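Local coordinates for protein methyltransferase WBDD (Escherichia coli, PDB 4AZS) that probably phosphorylates and methylates the growing end of the O9a O antigen, a kinase and methyltransferase in one chain that regulates polysaccharide length, at residues W361-V370 with W395-F406. Sequence-based numbering, arbitrary orientation.
Sequences WHDDVRPWNV and WPTNLVQSFFVF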
ATOM      1  N   TRP A 361       9.455  13.329  69.566  1.00 43.24           N
ATOM      2  CA  TRP A 361       8.550  14.184  68.817  1.00 41.10           C
ATOM      3  C   TRP A 361       8.215  13.522  67.513  1.00 41.95           C
ATOM      4  O   TRP A 361       8.934  12.634  67.034  1.00 41.31           O
ATOM      5  CB  TRP A 361       9.174  15.544  68.548  1.00 42.47           C
ATOM      6  CG  TRP A 361       9.517  16.331  69.805  1.00 44.82           C
ATOM      7  CD1 TRP A 361       8.737  17.306  70.436  1.00 41.67           C
ATOM      8  CD2 TRP A 361      10.744  16.234  70.630  1.00 45.78           C
ATOM      9  NE1 TRP A 361       9.367  17.788  71.557  1.00 43.57           N
ATOM     10  CE2 TRP A 361      10.574  17.199  71.729  1.00 45.85           C
ATOM     11  CE3 TRP A 361      11.907  15.480  70.570  1.00 48.02           C
ATOM     12  CZ2 TRP A 361      11.548  17.376  72.719  1.00 47.52           C
ATOM     13  CZ3 TRP A 361      12.885  15.667  71.565  1.00 48.58           C
ATOM     14  CH2 TRP A 361      12.704  16.589  72.619  1.00 49.88           C
ATOM     15  N   HIS A 362       7.119  13.975  66.924  1.00 40.55           N
ATOM     16  CA  HIS A 362       6.663  13.479  65.653  1.00 43.62           C
ATOM     17  C   HIS A 362       6.695  14.586  64.660  1.00 44.24           C
ATOM     18  O   HIS A 362       6.065  15.600  64.848  1.00 42.39           O
ATOM     19  CB  HIS A 362       5.262  12.929  65.808  1.00 43.81           C
ATOM     20  CG  HIS A 362       4.783  12.169  64.622  1.00 45.74           C
ATOM     21  ND1 HIS A 362       4.577  12.753  63.430  1.00 47.41           N
ATOM     22  CD2 HIS A 362       4.422  10.831  64.473  1.00 49.18           C
ATOM     23  CE1 HIS A 362       4.148  11.822  62.543  1.00 50.26           C
ATOM     24  NE2 HIS A 362       4.047  10.654  63.185  1.00 51.10           N
ATOM     25  N   ASP A 363       7.405  14.370  63.564  1.00 47.34           N
ATOM     26  CA  ASP A 363       7.749  15.411  62.599  1.00 52.83           C
ATOM     27  C   ASP A 363       6.653  15.697  61.561  1.00 56.53           C
ATOM     28  O   ASP A 363       6.819  16.572  60.713  1.00 60.32           O
ATOM     29  CB  ASP A 363       9.007  14.922  61.850  1.00 64.08           C
ATOM     30  CG  ASP A 363       9.796  16.032  61.197  1.00 69.61           C
ATOM     31  OD1 ASP A 363       9.478  17.227  61.403  1.00 76.45           O
ATOM     32  OD2 ASP A 363      10.753  15.686  60.475  1.00 76.31           O
ATOM     33  N   ASP A 364       5.542  14.967  61.608  1.00 51.48           N
ATOM     34  CA  ASP A 364       4.601  14.967  60.498  1.00 50.56           C
ATOM     35  C   ASP A 364       3.171  14.653  60.952  1.00 46.23           C
ATOM     36  O   ASP A 364       2.538  13.692  60.489  1.00 48.75           O
ATOM     37  CB  ASP A 364       5.071  13.943  59.439  1.00 52.44           C
ATOM     38  CG  ASP A 364       4.404  14.133  58.094  1.00 54.99           C
ATOM     39  OD1 ASP A 364       3.994  15.267  57.775  1.00 59.75           O
ATOM     40  OD2 ASP A 364       4.290  13.142  57.347  1.00 57.98           O
ATOM     41  N   VAL A 365       2.662  15.464  61.851  1.00 45.59           N
ATOM     42  CA  VAL A 365       1.316  15.303  62.348  1.00 45.03           C
ATOM     43  C   VAL A 365       0.316  15.865  61.350  1.00 46.92           C
ATOM     44  O   VAL A 365       0.135  17.074  61.220  1.00 47.10           O
ATOM     45  CB  VAL A 365       1.134  15.944  63.720  1.00 41.72           C
ATOM     46  CG1 VAL A 365      -0.310  15.813  64.200  1.00 41.48           C
ATOM     47  CG2 VAL A 365       2.065  15.288  64.722  1.00 40.59           C
ATOM     48  N   ARG A 366      -0.341  14.949  60.664  1.00 45.67           N
ATOM     49  CA  ARG A 366      -1.263  15.273  59.587  1.00 50.99           C
ATOM     50  C   ARG A 366      -2.442  14.312  59.673  1.00 49.90           C
ATOM     51  O   ARG A 366      -2.345  13.256  60.300  1.00 48.39           O
ATOM     52  CB  ARG A 366      -0.583  15.124  58.219  1.00 53.90           C
ATOM     53  CG  ARG A 366       0.783  15.776  58.098  1.00 57.89           C
ATOM     54  CD  ARG A 366       0.791  17.310  58.190  1.00 62.39           C
ATOM     55  NE  ARG A 366       0.613  17.973  56.898  1.00 73.09           N
ATOM     56  CZ  ARG A 366       1.434  17.857  55.839  1.00 83.49           C
ATOM     57  NH1 ARG A 366       2.522  17.084  55.878  1.00 87.11           N
ATOM     58  NH2 ARG A 366       1.159  18.506  54.708  1.00 83.12           N
ATOM     59  N   PRO A 367      -3.557  14.670  59.038  1.00 49.90           N
ATOM     60  CA  PRO A 367      -4.773  13.867  59.139  1.00 51.41           C
ATOM     61  C   PRO A 367      -4.620  12.432  58.698  1.00 49.99           C
ATOM     62  O   PRO A 367      -5.280  11.561  59.261  1.00 48.30           O
ATOM     63  CB  PRO A 367      -5.758  14.601  58.232  1.00 52.88           C
ATOM     64  CG  PRO A 367      -5.304  16.006  58.307  1.00 53.10           C
ATOM     65  CD  PRO A 367      -3.804  15.948  58.354  1.00 50.66           C
ATOM     66  N   TRP A 368      -3.745  12.179  57.729  1.00 50.76           N
ATOM     67  CA  TRP A 368      -3.532  10.816  57.241  1.00 52.50           C
ATOM     68  C   TRP A 368      -2.629   9.985  58.105  1.00 49.78           C
ATOM     69  O   TRP A 368      -2.359   8.849  57.765  1.00 47.52           O
ATOM     70  CB  TRP A 368      -3.009  10.813  55.809  1.00 54.64           C
ATOM     71  CG  TRP A 368      -1.866  11.750  55.567  1.00 57.10           C
ATOM     72  CD1 TRP A 368      -0.504  11.489  55.679  1.00 57.89           C
ATOM     73  CD2 TRP A 368      -1.957  13.151  55.120  1.00 61.08           C
ATOM     74  NE1 TRP A 368       0.237  12.617  55.368  1.00 61.10           N
ATOM     75  CE2 TRP A 368      -0.577  13.643  55.018  1.00 61.34           C
ATOM     76  CE3 TRP A 368      -3.012  14.016  54.811  1.00 64.73           C
ATOM     77  CZ2 TRP A 368      -0.287  14.942  54.614  1.00 67.71           C
ATOM     78  CZ3 TRP A 368      -2.709  15.333  54.415  1.00 66.88           C
ATOM     79  CH2 TRP A 368      -1.380  15.781  54.311  1.00 69.35           C
ATOM     80  N   ASN A 369      -2.154  10.538  59.213  1.00 46.48           N
ATOM     81  CA  ASN A 369      -1.331   9.804  60.166  1.00 46.67           C
ATOM     82  C   ASN A 369      -2.046   9.623  61.491  1.00 44.28           C
ATOM     83  O   ASN A 369      -1.450   9.152  62.460  1.00 42.32           O
ATOM     84  CB  ASN A 369      -0.035  10.557  60.430  1.00 49.88           C
ATOM     85  CG  ASN A 369       0.924  10.486  59.262  1.00 58.71           C
ATOM     86  OD1 ASN A 369       0.949   9.490  58.520  1.00 64.16           O
ATOM     87  ND2 ASN A 369       1.719  11.546  59.077  1.00 57.46           N
ATOM     88  N   VAL A 370      -3.312  10.002  61.526  1.00 41.86           N
ATOM     89  CA  VAL A 370      -4.085   9.998  62.750  1.00 43.69           C
ATOM     90  C   VAL A 370      -5.317   9.129  62.564  1.00 45.13           C
ATOM     91  O   VAL A 370      -6.012   9.213  61.543  1.00 45.03           O
ATOM     92  CB  VAL A 370      -4.519  11.429  63.149  1.00 42.26           C
ATOM     93  CG1 VAL A 370      -5.428  11.419  64.377  1.00 43.76           C
ATOM     94  CG2 VAL A 370      -3.298  12.286  63.415  1.00 41.61           C
ATOM     95  N   TRP A 395      14.050  24.716  69.047  1.00 78.63           N
ATOM     96  CA  TRP A 395      13.318  23.484  68.855  1.00 76.24           C
ATOM     97  C   TRP A 395      12.582  23.085  70.094  1.00 70.17           C
ATOM     98  O   TRP A 395      13.128  23.216  71.181  1.00 69.18           O
ATOM     99  CB  TRP A 395      14.323  22.415  68.500  1.00 79.67           C
ATOM    100  CG  TRP A 395      13.724  21.338  67.660  1.00 85.58           C
ATOM    101  CD1 TRP A 395      13.378  21.390  66.306  1.00 88.56           C
ATOM    102  CD2 TRP A 395      13.361  20.003  68.101  1.00 81.02           C
ATOM    103  NE1 TRP A 395      12.847  20.193  65.894  1.00 88.02           N
ATOM    104  CE2 TRP A 395      12.809  19.317  66.926  1.00 84.84           C
ATOM    105  CE3 TRP A 395      13.441  19.327  69.306  1.00 80.84           C
ATOM    106  CZ2 TRP A 395      12.364  18.016  66.987  1.00 82.18           C
ATOM    107  CZ3 TRP A 395      12.997  18.019  69.356  1.00 78.08           C
ATOM    108  CH2 TRP A 395      12.470  17.375  68.223  1.00 80.66           C
ATOM    109  N   PRO A 396      11.354  22.544  69.972  1.00 65.84           N
ATOM    110  CA  PRO A 396      10.588  22.032  68.837  1.00 65.02           C
ATOM    111  C   PRO A 396       9.652  23.050  68.201  1.00 61.03           C
ATOM    112  O   PRO A 396       8.511  22.723  67.841  1.00 56.62           O
ATOM    113  CB  PRO A 396       9.750  20.937  69.492  1.00 65.49           C
ATOM    114  CG  PRO A 396       9.398  21.540  70.820  1.00 63.46           C
ATOM    115  CD  PRO A 396      10.577  22.404  71.223  1.00 63.30           C
ATOM    116  N   THR A 397      10.147  24.256  68.015  1.00 56.04           N
ATOM    117  CA  THR A 397       9.297  25.375  67.651  1.00 56.27           C
ATOM    118  C   THR A 397       8.624  25.195  66.285  1.00 50.75           C
ATOM    119  O   THR A 397       7.432  25.448  66.162  1.00 51.15           O
ATOM    120  CB  THR A 397      10.092  26.712  67.742  1.00 59.61           C
ATOM    121  OG1 THR A 397      11.131  26.715  66.766  1.00 70.48           O
ATOM    122  CG2 THR A 397      10.744  26.850  69.105  1.00 59.64           C
ATOM    123  N   ASN A 398       9.364  24.747  65.280  1.00 53.17           N
ATOM    124  CA  ASN A 398       8.791  24.428  63.944  1.00 55.87           C
ATOM    125  C   ASN A 398       7.615  23.448  63.997  1.00 57.23           C
ATOM    126  O   ASN A 398       6.595  23.663  63.356  1.00 61.53           O
ATOM    127  CB  ASN A 398       9.856  23.814  63.010  1.00 57.41           C
ATOM    128  CG  ASN A 398      10.981  24.789  62.670  1.00 64.45           C
ATOM    129  OD1 ASN A 398      10.743  25.970  62.373  1.00 67.75           O
ATOM    130  ND2 ASN A 398      12.214  24.303  62.718  1.00 66.00           N
ATOM    131  N   LEU A 399       7.765  22.369  64.759  1.00 55.52           N
ATOM    132  CA  LEU A 399       6.682  21.378  64.929  1.00 52.59           C
ATOM    133  C   LEU A 399       5.441  21.984  65.578  1.00 48.96           C
ATOM    134  O   LEU A 399       4.305  21.623  65.243  1.00 48.25           O
ATOM    135  CB  LEU A 399       7.165  20.184  65.770  1.00 55.11           C
ATOM    136  CG  LEU A 399       8.157  19.195  65.131  1.00 57.27           C
ATOM    137  CD1 LEU A 399       9.477  19.856  64.767  1.00 64.66           C
ATOM    138  CD2 LEU A 399       8.437  18.017  66.054  1.00 57.83           C
ATOM    139  N   VAL A 400       5.633  22.924  66.497  1.00 46.45           N
ATOM    140  CA  VAL A 400       4.482  23.542  67.145  1.00 49.13           C
ATOM    141  C   VAL A 400       3.759  24.357  66.087  1.00 52.52           C
ATOM    142  O   VAL A 400       2.524  24.413  66.085  1.00 49.37           O
ATOM    143  CB  VAL A 400       4.871  24.406  68.372  1.00 49.70           C
ATOM    144  CG1 VAL A 400       3.722  25.318  68.809  1.00 48.17           C
ATOM    145  CG2 VAL A 400       5.306  23.529  69.526  1.00 48.57           C
ATOM    146  N   GLN A 401       4.533  24.929  65.160  1.00 57.95           N
ATOM    147  CA  GLN A 401       3.983  25.789  64.104  1.00 63.52           C
ATOM    148  C   GLN A 401       3.107  24.978  63.157  1.00 58.66           C
ATOM    149  O   GLN A 401       1.954  25.343  62.906  1.00 56.55           O
ATOM    150  CB  GLN A 401       5.100  26.505  63.309  1.00 68.25           C
ATOM    151  CG  GLN A 401       4.604  27.410  62.171  1.00 72.95           C
ATOM    152  CD  GLN A 401       4.183  28.815  62.615  1.00 77.62           C
ATOM    153  OE1 GLN A 401       3.805  29.033  63.762  1.00 84.59           O
ATOM    154  NE2 GLN A 401       4.253  29.777  61.691  1.00 83.28           N
ATOM    155  N   SER A 402       3.647  23.882  62.638  1.00 51.83           N
ATOM    156  CA  SER A 402       2.837  22.983  61.803  1.00 55.12           C
ATOM    157  C   SER A 402       1.597  22.498  62.549  1.00 52.25           C
ATOM    158  O   SER A 402       0.521  22.362  61.967  1.00 50.22           O
ATOM    159  CB  SER A 402       3.631  21.767  61.382  1.00 52.73           C
ATOM    160  OG  SER A 402       3.977  21.109  62.557  1.00 57.10           O
ATOM    161  N   PHE A 403       1.727  22.251  63.844  1.00 49.50           N
ATOM    162  CA  PHE A 403       0.583  21.745  64.543  1.00 48.57           C
ATOM    163  C   PHE A 403      -0.566  22.761  64.464  1.00 54.69           C
ATOM    164  O   PHE A 403      -1.744  22.399  64.579  1.00 52.44           O
ATOM    165  CB  PHE A 403       0.913  21.387  65.986  1.00 47.73           C
ATOM    166  CG  PHE A 403      -0.175  20.593  66.642  1.00 48.92           C
ATOM    167  CD1 PHE A 403      -0.239  19.210  66.479  1.00 46.22           C
ATOM    168  CD2 PHE A 403      -1.176  21.223  67.336  1.00 45.49           C
ATOM    169  CE1 PHE A 403      -1.256  18.475  67.035  1.00 43.51           C
ATOM    170  CE2 PHE A 403      -2.204  20.484  67.904  1.00 47.53           C
ATOM    171  CZ  PHE A 403      -2.251  19.105  67.743  1.00 44.59           C
ATOM    172  N   PHE A 404      -0.231  24.036  64.249  1.00 54.00           N
ATOM    173  CA  PHE A 404      -1.268  25.048  64.098  1.00 56.11           C
ATOM    174  C   PHE A 404      -1.969  24.904  62.769  1.00 50.89           C
ATOM    175  O   PHE A 404      -3.167  25.166  62.658  1.00 50.13           O
ATOM    176  CB  PHE A 404      -0.682  26.455  64.201  1.00 58.03           C
ATOM    177  CG  PHE A 404      -0.107  26.762  65.538  1.00 59.42           C
ATOM    178  CD1 PHE A 404      -0.849  26.522  66.693  1.00 61.96           C
ATOM    179  CD2 PHE A 404       1.152  27.328  65.648  1.00 61.33           C
ATOM    180  CE1 PHE A 404      -0.337  26.822  67.937  1.00 56.99           C
ATOM    181  CE2 PHE A 404       1.674  27.639  66.892  1.00 61.87           C
ATOM    182  CZ  PHE A 404       0.933  27.368  68.035  1.00 60.81           C
ATOM    183  N   VAL A 405      -1.206  24.505  61.767  1.00 50.44           N
ATOM    184  CA  VAL A 405      -1.752  24.279  60.453  1.00 55.62           C
ATOM    185  C   VAL A 405      -2.698  23.075  60.505  1.00 55.08           C
ATOM    186  O   VAL A 405      -3.885  23.199  60.162  1.00 60.14           O
ATOM    187  CB  VAL A 405      -0.639  24.088  59.410  1.00 58.53           C
ATOM    188  CG1 VAL A 405      -1.245  23.772  58.056  1.00 61.34           C
ATOM    189  CG2 VAL A 405       0.218  25.347  59.320  1.00 61.55           C
ATOM    190  N   PHE A 406      -2.175  21.932  60.947  1.00 52.09           N
ATOM    191  CA  PHE A 406      -3.011  20.779  61.312  1.00 50.26           C
ATOM    192  C   PHE A 406      -4.321  21.266  61.928  1.00 46.98           C
ATOM    193  O   PHE A 406      -5.410  20.895  61.470  1.00 43.84           O
ATOM    194  CB  PHE A 406      -2.284  19.845  62.302  1.00 47.84           C
ATOM    195  CG  PHE A 406      -3.099  18.644  62.739  1.00 47.63           C
ATOM    196  CD1 PHE A 406      -3.379  17.616  61.857  1.00 49.58           C
ATOM    197  CD2 PHE A 406      -3.547  18.521  64.035  1.00 50.19           C
ATOM    198  CE1 PHE A 406      -4.098  16.508  62.248  1.00 48.23           C
ATOM    199  CE2 PHE A 406      -4.268  17.403  64.439  1.00 50.04           C
ATOM    200  CZ  PHE A 406      -4.547  16.395  63.541  1.00 49.01           C
TER
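The segment that matches the catalytic loop of protein kinases, HDDVRPWN here, lies against helix 397-410 of the C-terminal lobe through V365 and F406. CG1 of V365 stands over the centre of the F406 ring, 4.0 Å from its centroid and 2° off the normal, a clear CH-pi contact. F406 reaches it with CG anti to its backbone N (chi1 179°), which also brings the ring edge to P367, CE1 lying 3.7 Å from the proline N. The same V365 CG1 meets F403 CE1 at 4.0 Å, beside F406. One turn earlier, L399 CD2 rests 3.6 Å from W361 CB and touches the carbonyl O of H362. At the helix start W395 turns the edge of its six-membered ring onto a face of W361, T-shaped with planes at 72°, though the rings are modelled too close and their detailed fit is doubtful; P396, after a cis peptide bond, puts CB 3.8 Å from W361 NE1, whose hydrogen goes to E356 of helix 341-357. No hydrogen bond crosses between the two segments. The loop's polar groups hold its own bend: D364 N donates to H362 ND1, while H362 NE2 is hydrogen-bonded to D382 O; N369 ND2 donates to D364 O at 2.7 Å, and R366 NH1 bridges to D364 OD1 in the guanidinium plane. W368 touches AMP, so this greasy seam backs a loop that reaches the nucleotide pocket, as in the protein-kinase fold, where the HxD-type catalytic loop packs on C-lobe helices.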